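Local coordinates for protein ketosynthase (Streptomyces sp. MSC090213JE08, PDB 6KXD) that probably catalyses decarboxylative condensation of an acyl chain with malonyl-ACP, extending the polyketide chain in a highly reducing type II polyketide synthase, at residues Ala255-Ala267 with Gly276-Val290. Numbering follows the deposited sequence.
Sequences AEVLGYGLSCDAA and GIARGIRLALDDAGV
Strand 255-264 and helix 276-288 run roughly antiparallel, at 151°, with axes only 5.5 Å apart at closest approach, and G261 CA comes within 3.9 Å of A284 CA. Glycine permits this: a CB on G259 or G261 would clash with the helix backbone around A288 and A284. A284 CB lies 3.5 Å from G261 N. Toward the helix C-terminus D287 takes hold of the strand. Its OD2 accepts a hydrogen bond from Y260 N at 2.9 Å on the anti lone pair; a chi1 of -172°, which sets CG opposite the backbone N, carries the carboxylate to the strand. The Y260 ring lies alongside, pointing the same way, its OH bonded to D182. R185 salt-bridges D287 OD1, and R196 of the neighbouring ketosynthase chain pairs with OD2. Replacing D287 by alanine removes the carboxylate and would probably leave Y260 N without this acceptor and both arginines without their mate. At the other end S263 OG donates to G276 O at 2.7 Å, from above the carbonyl plane, while G280 N binds the same oxygen from the opposite face; N399 also bonds to OG. The bent R279 chain passes NH2 3.8 Å from S263 CB on its way to K168 O of the neighbouring chain. Back at the helix C-terminus, beyond D287, the packing is apolar: L258 CB rests on A288 CB, and the L258 and V290 side chains cross at about a right angle, CD1 of L258 lying 4.0 Å from CG2 of V290. There L258 and G259 form a classic beta bulge opposite I403, and a Schellman motif with G289 at C' ends the helix. A sheet strand followed by a helix that turns back to cover it and the adjoining strand 398-405 is an element of the C-terminal half of the thiolase fold, here reaching the dimer partner.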
ATOM      1  N   ALA A 255     -17.625  -7.408  16.048  1.00 61.73           N
ATOM      2  CA  ALA A 255     -17.808  -8.521  15.125  1.00 59.11           C
ATOM      3  C   ALA A 255     -16.500  -9.320  15.030  1.00 56.44           C
ATOM      4  O   ALA A 255     -15.508  -9.004  15.668  1.00 52.10           O
ATOM      5  CB  ALA A 255     -18.275  -8.004  13.780  1.00 63.86           C
ATOM      6  N   GLU A 256     -16.551 -10.440  14.317  1.00 58.10           N
ATOM      7  CA  GLU A 256     -15.408 -11.278  14.131  1.00 57.01           C
ATOM      8  C   GLU A 256     -14.947 -11.094  12.679  1.00 50.93           C
ATOM      9  O   GLU A 256     -15.772 -10.910  11.775  1.00 57.34           O
ATOM     10  CB  GLU A 256     -15.749 -12.732  14.457  1.00 58.31           C
ATOM     11  CG  GLU A 256     -14.519 -13.606  14.568  1.00 63.19           C
ATOM     12  CD  GLU A 256     -14.764 -15.076  14.849  1.00 67.22           C
ATOM     13  OE1 GLU A 256     -15.913 -15.437  15.149  1.00 70.08           O
ATOM     14  OE2 GLU A 256     -13.787 -15.852  14.761  1.00 69.36           O
ATOM     15  N   VAL A 257     -13.626 -11.106  12.469  1.00 51.92           N
ATOM     16  CA  VAL A 257     -13.055 -11.198  11.124  1.00 47.65           C
ATOM     17  C   VAL A 257     -12.867 -12.678  10.788  1.00 43.12           C
ATOM     18  O   VAL A 257     -12.058 -13.369  11.422  1.00 50.95           O
ATOM     19  CB  VAL A 257     -11.709 -10.450  11.007  1.00 49.69           C
ATOM     20  CG1 VAL A 257     -11.280 -10.436   9.555  1.00 46.85           C
ATOM     21  CG2 VAL A 257     -11.764  -9.032  11.552  1.00 48.32           C
ATOM     22  N   LEU A 258     -13.589 -13.161   9.772  1.00 45.95           N
ATOM     23  CA  LEU A 258     -13.599 -14.569   9.443  1.00 52.26           C
ATOM     24  C   LEU A 258     -12.535 -14.890   8.395  1.00 45.10           C
ATOM     25  O   LEU A 258     -11.880 -15.933   8.464  1.00 48.46           O
ATOM     26  CB  LEU A 258     -14.973 -14.957   8.905  1.00 48.96           C
ATOM     27  CG  LEU A 258     -16.136 -14.662   9.848  1.00 51.79           C
ATOM     28  CD1 LEU A 258     -17.418 -15.249   9.282  1.00 53.55           C
ATOM     29  CD2 LEU A 258     -15.855 -15.200  11.224  1.00 54.41           C
ATOM     30  N   GLY A 259     -12.400 -14.004   7.404  1.00 47.02           N
ATOM     31  CA  GLY A 259     -11.449 -14.240   6.341  1.00 46.23           C
ATOM     32  C   GLY A 259     -11.473 -13.144   5.294  1.00 42.83           C
ATOM     33  O   GLY A 259     -12.317 -12.266   5.300  1.00 45.95           O
ATOM     34  N   TYR A 260     -10.539 -13.258   4.360  1.00 42.03           N
ATOM     35  CA  TYR A 260     -10.566 -12.445   3.183  1.00 38.13           C
ATOM     36  C   TYR A 260      -9.930 -13.205   2.026  1.00 39.12           C
ATOM     37  O   TYR A 260      -9.308 -14.293   2.194  1.00 41.82           O
ATOM     38  CB  TYR A 260      -9.908 -11.088   3.467  1.00 38.96           C
ATOM     39  CG  TYR A 260      -8.403 -11.036   3.434  1.00 40.63           C
ATOM     40  CD1 TYR A 260      -7.662 -11.656   4.431  1.00 43.96           C
ATOM     41  CD2 TYR A 260      -7.715 -10.285   2.484  1.00 39.57           C
ATOM     42  CE1 TYR A 260      -6.283 -11.574   4.470  1.00 42.77           C
ATOM     43  CE2 TYR A 260      -6.330 -10.173   2.524  1.00 40.97           C
ATOM     44  CZ  TYR A 260      -5.616 -10.828   3.510  1.00 36.37           C
ATOM     45  OH  TYR A 260      -4.279 -10.801   3.644  1.00 40.85           O
ATOM     46  N   GLY A 261     -10.114 -12.629   0.844  1.00 40.94           N
ATOM     47  CA  GLY A 261      -9.524 -13.136  -0.348  1.00 42.00           C
ATOM     48  C   GLY A 261      -8.938 -12.006  -1.164  1.00 43.88           C
ATOM     49  O   GLY A 261      -9.522 -10.923  -1.263  1.00 41.47           O
ATOM     50  N   LEU A 262      -7.791 -12.281  -1.789  1.00 40.24           N
ATOM     51  CA  LEU A 262      -7.163 -11.377  -2.694  1.00 40.63           C
ATOM     52  C   LEU A 262      -7.069 -12.117  -3.998  1.00 41.61           C
ATOM     53  O   LEU A 262      -6.629 -13.265  -4.022  1.00 44.59           O
ATOM     54  CB  LEU A 262      -5.748 -11.036  -2.216  1.00 37.56           C
ATOM     55  CG  LEU A 262      -5.679 -10.281  -0.895  1.00 41.86           C
ATOM     56  CD1 LEU A 262      -4.222 -10.040  -0.528  1.00 39.35           C
ATOM     57  CD2 LEU A 262      -6.423  -8.949  -1.001  1.00 40.90           C
ATOM     58  N   SER A 263      -7.443 -11.417  -5.056  1.00 38.05           N
ATOM     59  CA  SER A 263      -7.179 -11.813  -6.398  1.00 39.73           C
ATOM     60  C   SER A 263      -6.707 -10.630  -7.223  1.00 44.10           C
ATOM     61  O   SER A 263      -6.923  -9.478  -6.879  1.00 37.94           O
ATOM     62  CB  SER A 263      -8.390 -12.423  -7.050  1.00 44.39           C
ATOM     63  OG  SER A 263      -9.420 -11.464  -7.127  1.00 40.93           O
ATOM     64  N   CYS A 264      -6.079 -10.990  -8.335  1.00 37.51           N
ATOM     65  CA  CYS A 264      -5.673 -10.080  -9.254  1.00 38.40           C
ATOM     66  C   CYS A 264      -6.265 -10.470 -10.602  1.00 37.16           C
ATOM     67  O   CYS A 264      -6.180 -11.638 -11.047  1.00 36.46           O
ATOM     68  CB  CYS A 264      -4.155  -9.991  -9.325  1.00 39.51           C
ATOM     69  SG  CYS A 264      -3.641  -8.732 -10.495  1.00 40.61           S
ATOM     70  N   ASP A 265      -6.841  -9.488 -11.287  1.00 38.17           N
ATOM     71  CA  ASP A 265      -7.471  -9.781 -12.604  1.00 39.09           C
ATOM     72  C   ASP A 265      -6.427 -10.150 -13.668  1.00 40.97           C
ATOM     73  O   ASP A 265      -6.723 -10.938 -14.580  1.00 40.35           O
ATOM     74  CB  ASP A 265      -8.253  -8.606 -13.177  1.00 38.88           C
ATOM     75  CG  ASP A 265      -9.312  -7.991 -12.273  1.00 41.36           C
ATOM     76  OD1 ASP A 265      -9.830  -8.716 -11.399  1.00 44.89           O
ATOM     77  OD2 ASP A 265      -9.667  -6.789 -12.540  1.00 48.72           O
ATOM     78  N   ALA A 266      -5.257  -9.512 -13.601  1.00 39.77           N
ATOM     79  CA  ALA A 266      -4.184  -9.700 -14.524  1.00 40.17           C
ATOM     80  C   ALA A 266      -4.749  -9.521 -15.925  1.00 41.66           C
ATOM     81  O   ALA A 266      -4.496 -10.295 -16.849  1.00 43.21           O
ATOM     82  CB  ALA A 266      -3.546 -11.071 -14.338  1.00 41.52           C
ATOM     83  N   ALA A 267      -5.557  -8.485 -16.079  1.00 37.84           N
ATOM     84  CA  ALA A 267      -6.225  -8.236 -17.365  1.00 39.21           C
ATOM     85  C   ALA A 267      -6.041  -6.772 -17.789  1.00 38.56           C
ATOM     86  O   ALA A 267      -5.284  -6.440 -18.713  1.00 43.26           O
ATOM     87  CB  ALA A 267      -7.666  -8.656 -17.221  1.00 43.57           C
ATOM     88  N   GLY A 276     -12.009 -12.137 -12.110  1.00 44.24           N
ATOM     89  CA  GLY A 276     -11.149 -11.666 -11.040  1.00 42.66           C
ATOM     90  C   GLY A 276     -11.929 -11.381  -9.765  1.00 37.23           C
ATOM     91  O   GLY A 276     -11.591 -11.841  -8.664  1.00 39.08           O
ATOM     92  N   ILE A 277     -13.032 -10.645  -9.887  1.00 40.24           N
ATOM     93  CA  ILE A 277     -13.882 -10.399  -8.708  1.00 42.12           C
ATOM     94  C   ILE A 277     -14.413 -11.734  -8.162  1.00 41.23           C
ATOM     95  O   ILE A 277     -14.419 -11.974  -6.965  1.00 39.49           O
ATOM     96  CB  ILE A 277     -15.021  -9.424  -9.028  1.00 42.33           C
ATOM     97  CG1 ILE A 277     -14.487  -8.089  -9.552  1.00 47.39           C
ATOM     98  CG2 ILE A 277     -15.915  -9.237  -7.802  1.00 46.89           C
ATOM     99  CD1 ILE A 277     -15.550  -7.142  -9.985  1.00 46.45           C
ATOM    100  N   ALA A 278     -14.906 -12.604  -9.050  1.00 40.70           N
ATOM    101  CA  ALA A 278     -15.486 -13.859  -8.617  1.00 43.60           C
ATOM    102  C   ALA A 278     -14.439 -14.693  -7.859  1.00 42.79           C
ATOM    103  O   ALA A 278     -14.713 -15.254  -6.816  1.00 42.00           O
ATOM    104  CB  ALA A 278     -16.066 -14.597  -9.819  1.00 44.79           C
ATOM    105  N   ARG A 279     -13.206 -14.728  -8.365  1.00 41.53           N
ATOM    106  CA  ARG A 279     -12.129 -15.474  -7.698  1.00 46.00           C
ATOM    107  C   ARG A 279     -11.909 -14.939  -6.283  1.00 40.99           C
ATOM    108  O   ARG A 279     -11.697 -15.670  -5.384  1.00 40.05           O
ATOM    109  CB  ARG A 279     -10.845 -15.398  -8.526  1.00 49.73           C
ATOM    110  CG  ARG A 279     -10.660 -16.567  -9.481  1.00 61.03           C
ATOM    111  CD  ARG A 279      -9.258 -16.639 -10.093  1.00 67.18           C
ATOM    112  NE  ARG A 279      -8.214 -15.976  -9.303  1.00 75.77           N
ATOM    113  CZ  ARG A 279      -7.556 -16.519  -8.275  1.00 66.78           C
ATOM    114  NH1 ARG A 279      -7.739 -17.785  -7.922  1.00 59.42           N
ATOM    115  NH2 ARG A 279      -6.714 -15.767  -7.591  1.00 75.70           N
ATOM    116  N   GLY A 280     -11.866 -13.621  -6.150  1.00 43.12           N
ATOM    117  CA  GLY A 280     -11.691 -12.978  -4.859  1.00 39.05           C
ATOM    118  C   GLY A 280     -12.783 -13.356  -3.880  1.00 43.97           C
ATOM    119  O   GLY A 280     -12.518 -13.707  -2.741  1.00 42.61           O
ATOM    120  N   ILE A 281     -14.025 -13.328  -4.358  1.00 42.22           N
ATOM    121  CA  ILE A 281     -15.157 -13.711  -3.500  1.00 45.63           C
ATOM    122  C   ILE A 281     -14.954 -15.164  -3.061  1.00 44.52           C
ATOM    123  O   ILE A 281     -15.034 -15.459  -1.883  1.00 45.37           O
ATOM    124  CB  ILE A 281     -16.504 -13.463  -4.209  1.00 44.53           C
ATOM    125  CG1 ILE A 281     -16.703 -11.983  -4.509  1.00 46.38           C
ATOM    126  CG2 ILE A 281     -17.659 -14.013  -3.383  1.00 48.28           C
ATOM    127  CD1 ILE A 281     -17.896 -11.676  -5.389  1.00 43.47           C
ATOM    128  N   ARG A 282     -14.641 -16.055  -4.012  1.00 48.59           N
ATOM    129  CA  ARG A 282     -14.544 -17.462  -3.677  1.00 48.36           C
ATOM    130  C   ARG A 282     -13.405 -17.689  -2.689  1.00 50.00           C
ATOM    131  O   ARG A 282     -13.522 -18.501  -1.801  1.00 47.93           O
ATOM    132  CB  ARG A 282     -14.337 -18.350  -4.907  1.00 49.47           C
ATOM    133  CG  ARG A 282     -15.505 -18.362  -5.874  1.00 51.55           C
ATOM    134  CD  ARG A 282     -15.274 -19.325  -7.031  1.00 51.45           C
ATOM    135  NE  ARG A 282     -16.209 -19.104  -8.129  1.00 57.24           N
ATOM    136  CZ  ARG A 282     -17.401 -19.666  -8.217  1.00 67.04           C
ATOM    137  NH1 ARG A 282     -17.869 -20.392  -7.215  1.00 80.61           N
ATOM    138  NH2 ARG A 282     -18.112 -19.519  -9.318  1.00 59.05           N
ATOM    139  N   LEU A 283     -12.285 -16.978  -2.870  1.00 48.82           N
ATOM    140  CA  LEU A 283     -11.132 -17.119  -1.963  1.00 48.01           C
ATOM    141  C   LEU A 283     -11.496 -16.690  -0.541  1.00 44.42           C
ATOM    142  O   LEU A 283     -11.121 -17.341   0.460  1.00 43.97           O
ATOM    143  CB  LEU A 283      -9.976 -16.293  -2.523  1.00 44.19           C
ATOM    144  CG  LEU A 283      -9.232 -16.948  -3.681  1.00 49.43           C
ATOM    145  CD1 LEU A 283      -8.343 -15.936  -4.395  1.00 50.00           C
ATOM    146  CD2 LEU A 283      -8.416 -18.137  -3.192  1.00 53.46           C
ATOM    147  N   ALA A 284     -12.263 -15.608  -0.456  1.00 42.06           N
ATOM    148  CA  ALA A 284     -12.694 -15.063   0.771  1.00 44.08           C
ATOM    149  C   ALA A 284     -13.626 -16.039   1.502  1.00 46.35           C
ATOM    150  O   ALA A 284     -13.495 -16.279   2.719  1.00 48.89           O
ATOM    151  CB  ALA A 284     -13.371 -13.740   0.511  1.00 42.45           C
ATOM    152  N   LEU A 285     -14.565 -16.620   0.752  1.00 46.82           N
ATOM    153  CA  LEU A 285     -15.480 -17.582   1.373  1.00 50.13           C
ATOM    154  C   LEU A 285     -14.680 -18.791   1.879  1.00 50.05           C
ATOM    155  O   LEU A 285     -14.902 -19.265   2.968  1.00 52.67           O
ATOM    156  CB  LEU A 285     -16.563 -17.958   0.363  1.00 49.77           C
ATOM    157  CG  LEU A 285     -17.429 -16.818  -0.168  1.00 47.94           C
ATOM    158  CD1 LEU A 285     -18.350 -17.314  -1.266  1.00 52.95           C
ATOM    159  CD2 LEU A 285     -18.226 -16.137   0.921  1.00 50.39           C
ATOM    160  N   ASP A 286     -13.694 -19.248   1.093  1.00 54.92           N
ATOM    161  CA  ASP A 286     -12.885 -20.394   1.462  1.00 56.41           C
ATOM    162  C   ASP A 286     -12.048 -20.060   2.701  1.00 55.30           C
ATOM    163  O   ASP A 286     -11.926 -20.877   3.601  1.00 49.61           O
ATOM    164  CB  ASP A 286     -11.989 -20.885   0.329  1.00 57.57           C
ATOM    165  CG  ASP A 286     -11.241 -22.154   0.716  1.00 75.15           C
ATOM    166  OD1 ASP A 286     -11.911 -23.197   0.909  1.00 87.46           O
ATOM    167  OD2 ASP A 286     -10.004 -22.089   0.863  1.00 85.98           O
ATOM    168  N   ASP A 287     -11.493 -18.848   2.753  1.00 51.09           N
ATOM    169  CA  ASP A 287     -10.704 -18.448   3.893  1.00 48.01           C
ATOM    170  C   ASP A 287     -11.589 -18.324   5.134  1.00 49.06           C
ATOM    171  O   ASP A 287     -11.144 -18.636   6.210  1.00 50.20           O
ATOM    172  CB  ASP A 287     -10.017 -17.102   3.666  1.00 49.21           C
ATOM    173  CG  ASP A 287      -9.035 -16.748   4.758  1.00 48.88           C
ATOM    174  OD1 ASP A 287      -8.343 -17.665   5.242  1.00 57.42           O
ATOM    175  OD2 ASP A 287      -8.962 -15.569   5.130  1.00 45.76           O
ATOM    176  N   ALA A 288     -12.788 -17.786   4.937  1.00 50.26           N
ATOM    177  CA  ALA A 288     -13.776 -17.542   5.995  1.00 52.82           C
ATOM    178  C   ALA A 288     -14.353 -18.883   6.467  1.00 57.44           C
ATOM    179  O   ALA A 288     -14.720 -19.032   7.618  1.00 57.40           O
ATOM    180  CB  ALA A 288     -14.849 -16.624   5.476  1.00 49.84           C
ATOM    181  N   GLY A 289     -14.369 -19.869   5.566  1.00 53.94           N
ATOM    182  CA  GLY A 289     -14.900 -21.201   5.873  1.00 58.98           C
ATOM    183  C   GLY A 289     -16.413 -21.138   5.896  1.00 59.16           C
ATOM    184  O   GLY A 289     -17.044 -21.700   6.759  1.00 66.79           O
ATOM    185  N   VAL A 290     -16.953 -20.442   4.892  1.00 59.21           N
ATOM    186  CA  VAL A 290     -18.301 -19.944   4.842  1.00 58.87           C
ATOM    187  C   VAL A 290     -18.865 -20.309   3.460  1.00 62.18           C
ATOM    188  O   VAL A 290     -18.146 -20.173   2.465  1.00 56.11           O
ATOM    189  CB  VAL A 290     -18.282 -18.426   5.105  1.00 56.66           C
ATOM    190  CG1 VAL A 290     -19.436 -17.695   4.461  1.00 57.85           C
ATOM    191  CG2 VAL A 290     -18.198 -18.108   6.592  1.00 54.14           C
TER
HETATM  192  O   HOH W   1      -8.132 -16.905   0.443  1.00 56.72           O